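Local coordinates for protein TP_0956 (Treponema pallidum subsp. pallidum, PDB 3U64) that probably serves as the tetratricopeptide-repeat-like, protein-binding T component of a TRAP transporter, a lipoprotein working alongside a partner lipoprotein, at residues 198-210 with 222-235. Residues are numbered along the deposited sequence; the frame is centred on the assembly and turned at random.
Sequences EGAVWNVLTKFYA and KAHTAFEHLTRYCS
With CG of Trp202 set anti to the carbonyl carbon (chi1 -60°), and that of His229 likewise, indole and imidazole come together in an offset stack, planes 11° apart. CB of His229 sits over the five-membered ring of Trp202, 3.3 Å from CD2, as a CH-pi contact, while the imidazole covers the six-membered ring. The indole is a knob in a hole made by Ala226, His229, Leu230 and Tyr233; the Tyr233 ring is nearly parallel to it but slid aside. NE1 of Trp202 is hydrogen-bonded to the carbonyl oxygen of Pro194, which, with the stack, would limit the indole's rotation. Toward the other end, CB of Lys222 lies over one face of the Tyr209 ring, offset toward its rim, 3.7 Å from CG. Gly199, Ala223 and Ala226 permit a close approach: the helix axes come within 7.8 Å, antiparallel at 159°, and Tyr233 CB lies 3.6 Å from Gly199 N. Thr206 OG1 turns back on its own helix, donating to Trp202 O at 2.7 Å. One water bridges Glu198 OE2 and Tyr233 O. This antiparallel pair of consecutive helices, consistent with a tetratricopeptide-repeat-like family, is thus joined mainly by aromatic and aliphatic packing, while its polar groups bond largely within a helix or to neighbouring parts of the fold.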
ATOM      1  N   GLU A 198      -6.774  -5.773  30.948  1.00 49.70           N
ATOM      2  CA  GLU A 198      -7.033  -4.543  31.685  1.00 46.17           C
ATOM      3  C   GLU A 198      -8.485  -4.062  31.535  1.00 41.70           C
ATOM      4  O   GLU A 198      -8.742  -2.869  31.360  1.00 38.54           O
ATOM      5  CB  GLU A 198      -6.042  -3.459  31.237  1.00 42.72           C
ATOM      6  CG  GLU A 198      -4.588  -3.889  31.407  1.00 40.72           C
ATOM      7  CD  GLU A 198      -3.595  -2.860  30.891  1.00 57.80           C
ATOM      8  OE1 GLU A 198      -3.362  -2.821  29.660  1.00 58.56           O
ATOM      9  OE2 GLU A 198      -3.038  -2.096  31.720  1.00 60.78           O
ATOM     10  N   GLY A 199      -9.426  -5.002  31.596  1.00 36.90           N
ATOM     11  CA  GLY A 199     -10.844  -4.681  31.547  1.00 35.44           C
ATOM     12  C   GLY A 199     -11.409  -4.346  30.168  1.00 42.21           C
ATOM     13  O   GLY A 199     -12.470  -3.736  30.074  1.00 38.88           O
ATOM     14  N   ALA A 200     -10.725  -4.751  29.099  1.00 35.53           N
ATOM     15  CA  ALA A 200     -11.166  -4.416  27.737  1.00 29.97           C
ATOM     16  C   ALA A 200     -12.617  -4.818  27.410  1.00 33.78           C
ATOM     17  O   ALA A 200     -13.304  -4.138  26.625  1.00 33.45           O
ATOM     18  CB  ALA A 200     -10.222  -5.026  26.716  1.00 30.79           C
ATOM     19  N   VAL A 201     -13.077  -5.931  27.984  1.00 32.73           N
ATOM     20  CA  VAL A 201     -14.444  -6.392  27.746  1.00 29.49           C
ATOM     21  C   VAL A 201     -15.471  -5.382  28.287  1.00 40.31           C
ATOM     22  O   VAL A 201     -16.464  -5.087  27.629  1.00 36.55           O
ATOM     23  CB  VAL A 201     -14.721  -7.774  28.366  1.00 33.54           C
ATOM     24  CG1 VAL A 201     -16.040  -8.341  27.820  1.00 34.82           C
ATOM     25  CG2 VAL A 201     -13.569  -8.719  28.092  1.00 32.54           C
ATOM     26  N   TRP A 202     -15.215  -4.863  29.486  1.00 31.38           N
ATOM     27  CA  TRP A 202     -16.110  -3.913  30.122  1.00 33.57           C
ATOM     28  C   TRP A 202     -16.226  -2.657  29.308  1.00 36.94           C
ATOM     29  O   TRP A 202     -17.265  -1.991  29.324  1.00 42.58           O
ATOM     30  CB  TRP A 202     -15.602  -3.546  31.512  1.00 31.98           C
ATOM     31  CG  TRP A 202     -15.512  -4.721  32.396  1.00 30.40           C
ATOM     32  CD1 TRP A 202     -14.378  -5.339  32.821  1.00 33.06           C
ATOM     33  CD2 TRP A 202     -16.607  -5.456  32.947  1.00 35.41           C
ATOM     34  NE1 TRP A 202     -14.695  -6.407  33.616  1.00 39.97           N
ATOM     35  CE2 TRP A 202     -16.058  -6.499  33.720  1.00 39.33           C
ATOM     36  CE3 TRP A 202     -17.997  -5.317  32.888  1.00 39.60           C
ATOM     37  CZ2 TRP A 202     -16.853  -7.408  34.431  1.00 40.73           C
ATOM     38  CZ3 TRP A 202     -18.787  -6.226  33.592  1.00 42.67           C
ATOM     39  CH2 TRP A 202     -18.208  -7.258  34.350  1.00 41.37           C
ATOM     40  N   ASN A 203     -15.139  -2.324  28.623  1.00 31.66           N
ATOM     41  CA  ASN A 203     -15.112  -1.160  27.753  1.00 35.58           C
ATOM     42  C   ASN A 203     -16.103  -1.312  26.587  1.00 33.95           C
ATOM     43  O   ASN A 203     -16.929  -0.431  26.337  1.00 33.19           O
ATOM     44  CB  ASN A 203     -13.680  -0.898  27.257  1.00 36.84           C
ATOM     45  CG  ASN A 203     -13.577   0.362  26.418  1.00 39.19           C
ATOM     46  OD1 ASN A 203     -13.176   0.324  25.251  1.00 40.08           O
ATOM     47  ND2 ASN A 203     -13.972   1.480  26.998  1.00 32.34           N
ATOM     48  N   VAL A 204     -16.030  -2.434  25.879  1.00 30.68           N
ATOM     49  CA  VAL A 204     -16.965  -2.675  24.782  1.00 28.61           C
ATOM     50  C   VAL A 204     -18.407  -2.757  25.299  1.00 36.16           C
ATOM     51  O   VAL A 204     -19.318  -2.248  24.663  1.00 35.38           O
ATOM     52  CB  VAL A 204     -16.597  -3.926  23.976  1.00 34.96           C
ATOM     53  CG1 VAL A 204     -17.623  -4.172  22.893  1.00 32.91           C
ATOM     54  CG2 VAL A 204     -15.214  -3.766  23.368  1.00 36.81           C
ATOM     55  N   LEU A 205     -18.610  -3.359  26.470  1.00 34.54           N
ATOM     56  CA  LEU A 205     -19.963  -3.468  27.026  1.00 36.86           C
ATOM     57  C   LEU A 205     -20.522  -2.097  27.404  1.00 38.40           C
ATOM     58  O   LEU A 205     -21.718  -1.821  27.211  1.00 40.58           O
ATOM     59  CB  LEU A 205     -20.013  -4.431  28.227  1.00 31.84           C
ATOM     60  CG  LEU A 205     -19.920  -5.906  27.847  1.00 37.40           C
ATOM     61  CD1 LEU A 205     -19.791  -6.814  29.077  1.00 33.03           C
ATOM     62  CD2 LEU A 205     -21.138  -6.274  27.006  1.00 36.61           C
ATOM     63  N   THR A 206     -19.668  -1.244  27.957  1.00 33.68           N
ATOM     64  CA  THR A 206     -20.108   0.104  28.332  1.00 38.59           C
ATOM     65  C   THR A 206     -20.655   0.788  27.090  1.00 35.80           C
ATOM     66  O   THR A 206     -21.764   1.312  27.089  1.00 37.70           O
ATOM     67  CB  THR A 206     -18.963   0.948  28.904  1.00 30.20           C
ATOM     68  OG1 THR A 206     -18.423   0.287  30.057  1.00 43.76           O
ATOM     69  CG2 THR A 206     -19.477   2.351  29.321  1.00 25.90           C
ATOM     70  N   LYS A 207     -19.877   0.737  26.018  1.00 37.61           N
ATOM     71  CA  LYS A 207     -20.269   1.357  24.768  1.00 40.63           C
ATOM     72  C   LYS A 207     -21.545   0.744  24.213  1.00 43.27           C
ATOM     73  O   LYS A 207     -22.433   1.465  23.782  1.00 40.05           O
ATOM     74  CB  LYS A 207     -19.128   1.310  23.758  1.00 30.84           C
ATOM     75  CG  LYS A 207     -17.943   2.138  24.212  1.00 31.85           C
ATOM     76  CD  LYS A 207     -16.902   2.384  23.106  1.00 30.98           C
ATOM     77  CE  LYS A 207     -16.014   1.181  22.907  1.00 49.73           C
ATOM     78  NZ  LYS A 207     -14.967   1.460  21.874  1.00 59.63           N
ATOM     79  N   PHE A 208     -21.668  -0.580  24.262  1.00 47.09           N
ATOM     80  CA  PHE A 208     -22.886  -1.190  23.760  1.00 39.11           C
ATOM     81  C   PHE A 208     -24.104  -0.727  24.552  1.00 35.26           C
ATOM     82  O   PHE A 208     -25.086  -0.255  23.970  1.00 36.47           O
ATOM     83  CB  PHE A 208     -22.829  -2.729  23.763  1.00 47.89           C
ATOM     84  CG  PHE A 208     -24.181  -3.379  23.489  1.00 47.15           C
ATOM     85  CD1 PHE A 208     -24.633  -3.581  22.174  1.00 42.97           C
ATOM     86  CD2 PHE A 208     -25.014  -3.744  24.542  1.00 39.42           C
ATOM     87  CE1 PHE A 208     -25.896  -4.158  21.916  1.00 37.32           C
ATOM     88  CE2 PHE A 208     -26.270  -4.328  24.298  1.00 41.98           C
ATOM     89  CZ  PHE A 208     -26.711  -4.532  22.983  1.00 41.46           C
ATOM     90  N   TYR A 209     -24.051  -0.868  25.877  1.00 39.33           N
ATOM     91  CA  TYR A 209     -25.223  -0.569  26.718  1.00 36.48           C
ATOM     92  C   TYR A 209     -25.642   0.868  26.580  1.00 39.53           C
ATOM     93  O   TYR A 209     -26.824   1.156  26.557  1.00 41.04           O
ATOM     94  CB  TYR A 209     -24.952  -0.874  28.187  1.00 37.09           C
ATOM     95  CG  TYR A 209     -24.853  -2.342  28.453  1.00 39.45           C
ATOM     96  CD1 TYR A 209     -25.744  -3.230  27.860  1.00 38.96           C
ATOM     97  CD2 TYR A 209     -23.856  -2.851  29.270  1.00 46.55           C
ATOM     98  CE1 TYR A 209     -25.650  -4.590  28.085  1.00 38.61           C
ATOM     99  CE2 TYR A 209     -23.750  -4.202  29.500  1.00 44.19           C
ATOM    100  CZ  TYR A 209     -24.643  -5.067  28.904  1.00 44.74           C
ATOM    101  OH  TYR A 209     -24.521  -6.415  29.142  1.00 52.33           O
ATOM    102  N   ALA A 210     -24.671   1.775  26.487  1.00 40.13           N
ATOM    103  CA  ALA A 210     -24.991   3.197  26.469  1.00 42.43           C
ATOM    104  C   ALA A 210     -25.636   3.594  25.148  1.00 51.52           C
ATOM    105  O   ALA A 210     -26.441   4.514  25.087  1.00 49.76           O
ATOM    106  CB  ALA A 210     -23.732   4.039  26.724  1.00 43.53           C
ATOM    107  N   LYS A 222     -26.897  -0.219  33.263  1.00 49.30           N
ATOM    108  CA  LYS A 222     -25.977  -1.265  32.835  1.00 46.11           C
ATOM    109  C   LYS A 222     -24.667  -0.662  32.366  1.00 48.70           C
ATOM    110  O   LYS A 222     -23.598  -1.153  32.713  1.00 49.26           O
ATOM    111  CB  LYS A 222     -26.574  -2.093  31.696  1.00 45.92           C
ATOM    112  CG  LYS A 222     -27.654  -3.057  32.119  1.00 50.42           C
ATOM    113  CD  LYS A 222     -28.102  -3.918  30.941  1.00 58.82           C
ATOM    114  CE  LYS A 222     -29.003  -5.061  31.403  1.00 69.46           C
ATOM    115  NZ  LYS A 222     -29.376  -5.977  30.291  1.00 69.27           N
ATOM    116  N   ALA A 223     -24.750   0.405  31.576  1.00 44.52           N
ATOM    117  CA  ALA A 223     -23.549   1.012  31.038  1.00 40.65           C
ATOM    118  C   ALA A 223     -22.633   1.517  32.147  1.00 45.50           C
ATOM    119  O   ALA A 223     -21.412   1.356  32.071  1.00 53.87           O
ATOM    120  CB  ALA A 223     -23.890   2.135  30.063  1.00 41.28           C
ATOM    121  N   HIS A 224     -23.219   2.115  33.177  1.00 41.02           N
ATOM    122  CA  HIS A 224     -22.447   2.665  34.296  1.00 49.20           C
ATOM    123  C   HIS A 224     -21.747   1.600  35.130  1.00 54.17           C
ATOM    124  O   HIS A 224     -20.596   1.774  35.529  1.00 48.38           O
ATOM    125  CB  HIS A 224     -23.329   3.531  35.204  1.00 47.85           C
ATOM    126  CG  HIS A 224     -23.585   4.900  34.654  1.00 60.33           C
ATOM    127  ND1 HIS A 224     -24.593   5.165  33.752  1.00 64.80           N
ATOM    128  CD2 HIS A 224     -22.947   6.076  34.861  1.00 61.82           C
ATOM    129  CE1 HIS A 224     -24.576   6.449  33.440  1.00 69.11           C
ATOM    130  NE2 HIS A 224     -23.586   7.024  34.099  1.00 67.58           N
ATOM    131  N   THR A 225     -22.451   0.503  35.390  1.00 51.04           N
ATOM    132  CA  THR A 225     -21.881  -0.610  36.132  1.00 48.82           C
ATOM    133  C   THR A 225     -20.727  -1.252  35.348  1.00 49.09           C
ATOM    134  O   THR A 225     -19.697  -1.622  35.923  1.00 47.76           O
ATOM    135  CB  THR A 225     -22.955  -1.662  36.449  1.00 51.41           C
ATOM    136  OG1 THR A 225     -23.937  -1.087  37.328  1.00 58.14           O
ATOM    137  CG2 THR A 225     -22.327  -2.889  37.103  1.00 51.03           C
ATOM    138  N   ALA A 226     -20.898  -1.383  34.035  1.00 44.81           N
ATOM    139  CA  ALA A 226     -19.823  -1.911  33.206  1.00 42.17           C
ATOM    140  C   ALA A 226     -18.602  -0.978  33.287  1.00 40.06           C
ATOM    141  O   ALA A 226     -17.471  -1.437  33.478  1.00 41.03           O
ATOM    142  CB  ALA A 226     -20.294  -2.112  31.767  1.00 40.29           C
ATOM    143  N   PHE A 227     -18.840   0.330  33.200  1.00 34.40           N
ATOM    144  CA  PHE A 227     -17.766   1.302  33.359  1.00 31.57           C
ATOM    145  C   PHE A 227     -17.071   1.252  34.726  1.00 42.33           C
ATOM    146  O   PHE A 227     -15.856   1.443  34.813  1.00 42.00           O
ATOM    147  CB  PHE A 227     -18.229   2.744  33.087  1.00 34.64           C
ATOM    148  CG  PHE A 227     -17.077   3.715  32.993  1.00 33.83           C
ATOM    149  CD1 PHE A 227     -16.374   3.848  31.809  1.00 33.93           C
ATOM    150  CD2 PHE A 227     -16.654   4.436  34.110  1.00 42.16           C
ATOM    151  CE1 PHE A 227     -15.272   4.717  31.710  1.00 38.35           C
ATOM    152  CE2 PHE A 227     -15.562   5.306  34.027  1.00 42.28           C
ATOM    153  CZ  PHE A 227     -14.870   5.448  32.829  1.00 41.02           C
ATOM    154  N   GLU A 228     -17.841   1.034  35.791  1.00 39.71           N
ATOM    155  CA  GLU A 228     -17.270   0.853  37.116  1.00 44.21           C
ATOM    156  C   GLU A 228     -16.297  -0.337  37.163  1.00 52.07           C
ATOM    157  O   GLU A 228     -15.239  -0.247  37.782  1.00 52.01           O
ATOM    158  CB  GLU A 228     -18.376   0.691  38.166  1.00 60.74           C
ATOM    159  CG  GLU A 228     -18.886   2.020  38.725  1.00 76.62           C
ATOM    160  CD  GLU A 228     -19.834   1.850  39.904  1.00 95.77           C
ATOM    161  OE1 GLU A 228     -20.306   0.712  40.145  1.00 99.31           O
ATOM    162  OE2 GLU A 228     -20.103   2.857  40.595  1.00103.79           O
ATOM    163  N   HIS A 229     -16.649  -1.447  36.513  1.00 41.87           N
ATOM    164  CA  HIS A 229     -15.734  -2.581  36.460  1.00 48.16           C
ATOM    165  C   HIS A 229     -14.466  -2.212  35.683  1.00 44.05           C
ATOM    166  O   HIS A 229     -13.361  -2.563  36.088  1.00 37.37           O
ATOM    167  CB  HIS A 229     -16.400  -3.808  35.838  1.00 48.79           C
ATOM    168  CG  HIS A 229     -17.315  -4.539  36.768  1.00 56.27           C
ATOM    169  ND1 HIS A 229     -16.883  -5.566  37.584  1.00 61.78           N
ATOM    170  CD2 HIS A 229     -18.643  -4.408  37.002  1.00 56.01           C
ATOM    171  CE1 HIS A 229     -17.901  -6.030  38.280  1.00 60.98           C
ATOM    172  NE2 HIS A 229     -18.982  -5.345  37.945  1.00 64.08           N
ATOM    173  N   LEU A 230     -14.636  -1.494  34.573  1.00 40.80           N
ATOM    174  CA  LEU A 230     -13.501  -1.071  33.747  1.00 46.03           C
ATOM    175  C   LEU A 230     -12.458  -0.295  34.563  1.00 47.79           C
ATOM    176  O   LEU A 230     -11.254  -0.558  34.470  1.00 48.65           O
ATOM    177  CB  LEU A 230     -13.977  -0.237  32.552  1.00 41.50           C
ATOM    178  CG  LEU A 230     -12.928   0.419  31.644  1.00 40.74           C
ATOM    179  CD1 LEU A 230     -11.973  -0.604  31.000  1.00 32.29           C
ATOM    180  CD2 LEU A 230     -13.625   1.241  30.568  1.00 41.15           C
ATOM    181  N   THR A 231     -12.922   0.648  35.376  1.00 41.11           N
ATOM    182  CA  THR A 231     -12.010   1.483  36.171  1.00 50.79           C
ATOM    183  C   THR A 231     -11.176   0.676  37.174  1.00 48.18           C
ATOM    184  O   THR A 231     -10.108   1.116  37.594  1.00 44.88           O
ATOM    185  CB  THR A 231     -12.765   2.570  36.944  1.00 51.98           C
ATOM    186  OG1 THR A 231     -13.769   1.956  37.761  1.00 57.53           O
ATOM    187  CG2 THR A 231     -13.417   3.554  35.989  1.00 46.92           C
ATOM    188  N   ARG A 232     -11.662  -0.499  37.558  1.00 45.93           N
ATOM    189  CA  ARG A 232     -10.917  -1.352  38.477  1.00 47.04           C
ATOM    190  C   ARG A 232      -9.668  -1.942  37.821  1.00 46.58           C
ATOM    191  O   ARG A 232      -8.682  -2.219  38.501  1.00 52.42           O
ATOM    192  CB  ARG A 232     -11.804  -2.495  39.008  1.00 60.53           C
ATOM    193  CG  ARG A 232     -12.997  -2.040  39.840  1.00 66.98           C
ATOM    194  CD  ARG A 232     -12.652  -0.759  40.554  1.00 73.42           C
ATOM    195  NE  ARG A 232     -13.754  -0.210  41.326  1.00 78.20           N
ATOM    196  CZ  ARG A 232     -13.897  -0.373  42.635  1.00 88.42           C
ATOM    197  NH1 ARG A 232     -13.013  -1.092  43.320  1.00 94.56           N
ATOM    198  NH2 ARG A 232     -14.927   0.181  43.256  1.00 93.56           N
ATOM    199  N   TYR A 233      -9.714  -2.131  36.504  1.00 38.77           N
ATOM    200  CA  TYR A 233      -8.685  -2.896  35.815  1.00 44.35           C
ATOM    201  C   TYR A 233      -7.823  -2.108  34.842  1.00 49.12           C
ATOM    202  O   TYR A 233      -6.759  -2.578  34.448  1.00 50.22           O
ATOM    203  CB  TYR A 233      -9.327  -4.060  35.060  1.00 41.70           C
ATOM    204  CG  TYR A 233     -10.152  -4.972  35.943  1.00 45.03           C
ATOM    205  CD1 TYR A 233      -9.548  -5.782  36.898  1.00 52.89           C
ATOM    206  CD2 TYR A 233     -11.530  -5.029  35.819  1.00 46.23           C
ATOM    207  CE1 TYR A 233     -10.295  -6.622  37.706  1.00 51.83           C
ATOM    208  CE2 TYR A 233     -12.289  -5.861  36.620  1.00 46.72           C
ATOM    209  CZ  TYR A 233     -11.666  -6.659  37.565  1.00 51.53           C
ATOM    210  OH  TYR A 233     -12.419  -7.493  38.372  1.00 53.73           O
ATOM    211  N   CYS A 234      -8.282  -0.920  34.448  1.00 46.75           N
ATOM    212  CA  CYS A 234      -7.655  -0.210  33.340  1.00 40.87           C
ATOM    213  C   CYS A 234      -6.403   0.544  33.757  1.00 39.62           C
ATOM    214  O   CYS A 234      -6.219   0.864  34.925  1.00 46.59           O
ATOM    215  CB  CYS A 234      -8.649   0.743  32.661  1.00 44.06           C
ATOM    216  SG  CYS A 234      -9.273   2.051  33.763  1.00 56.10           S
ATOM    217  N   SER A 235      -5.558   0.844  32.778  1.00 47.40           N
ATOM    218  CA  SER A 235      -4.309   1.557  33.013  1.00 45.31           C
ATOM    219  C   SER A 235      -4.459   3.083  32.983  1.00 43.04           C
ATOM    220  O   SER A 235      -5.224   3.644  32.186  1.00 41.51           O
ATOM    221  CB  SER A 235      -3.279   1.139  31.956  1.00 47.49           C
ATOM    222  OG  SER A 235      -2.044   1.808  32.148  1.00 58.53           O
TER
HETATM  223  O   HOH W   1      -3.727  -1.885  34.497  1.00 51.22           O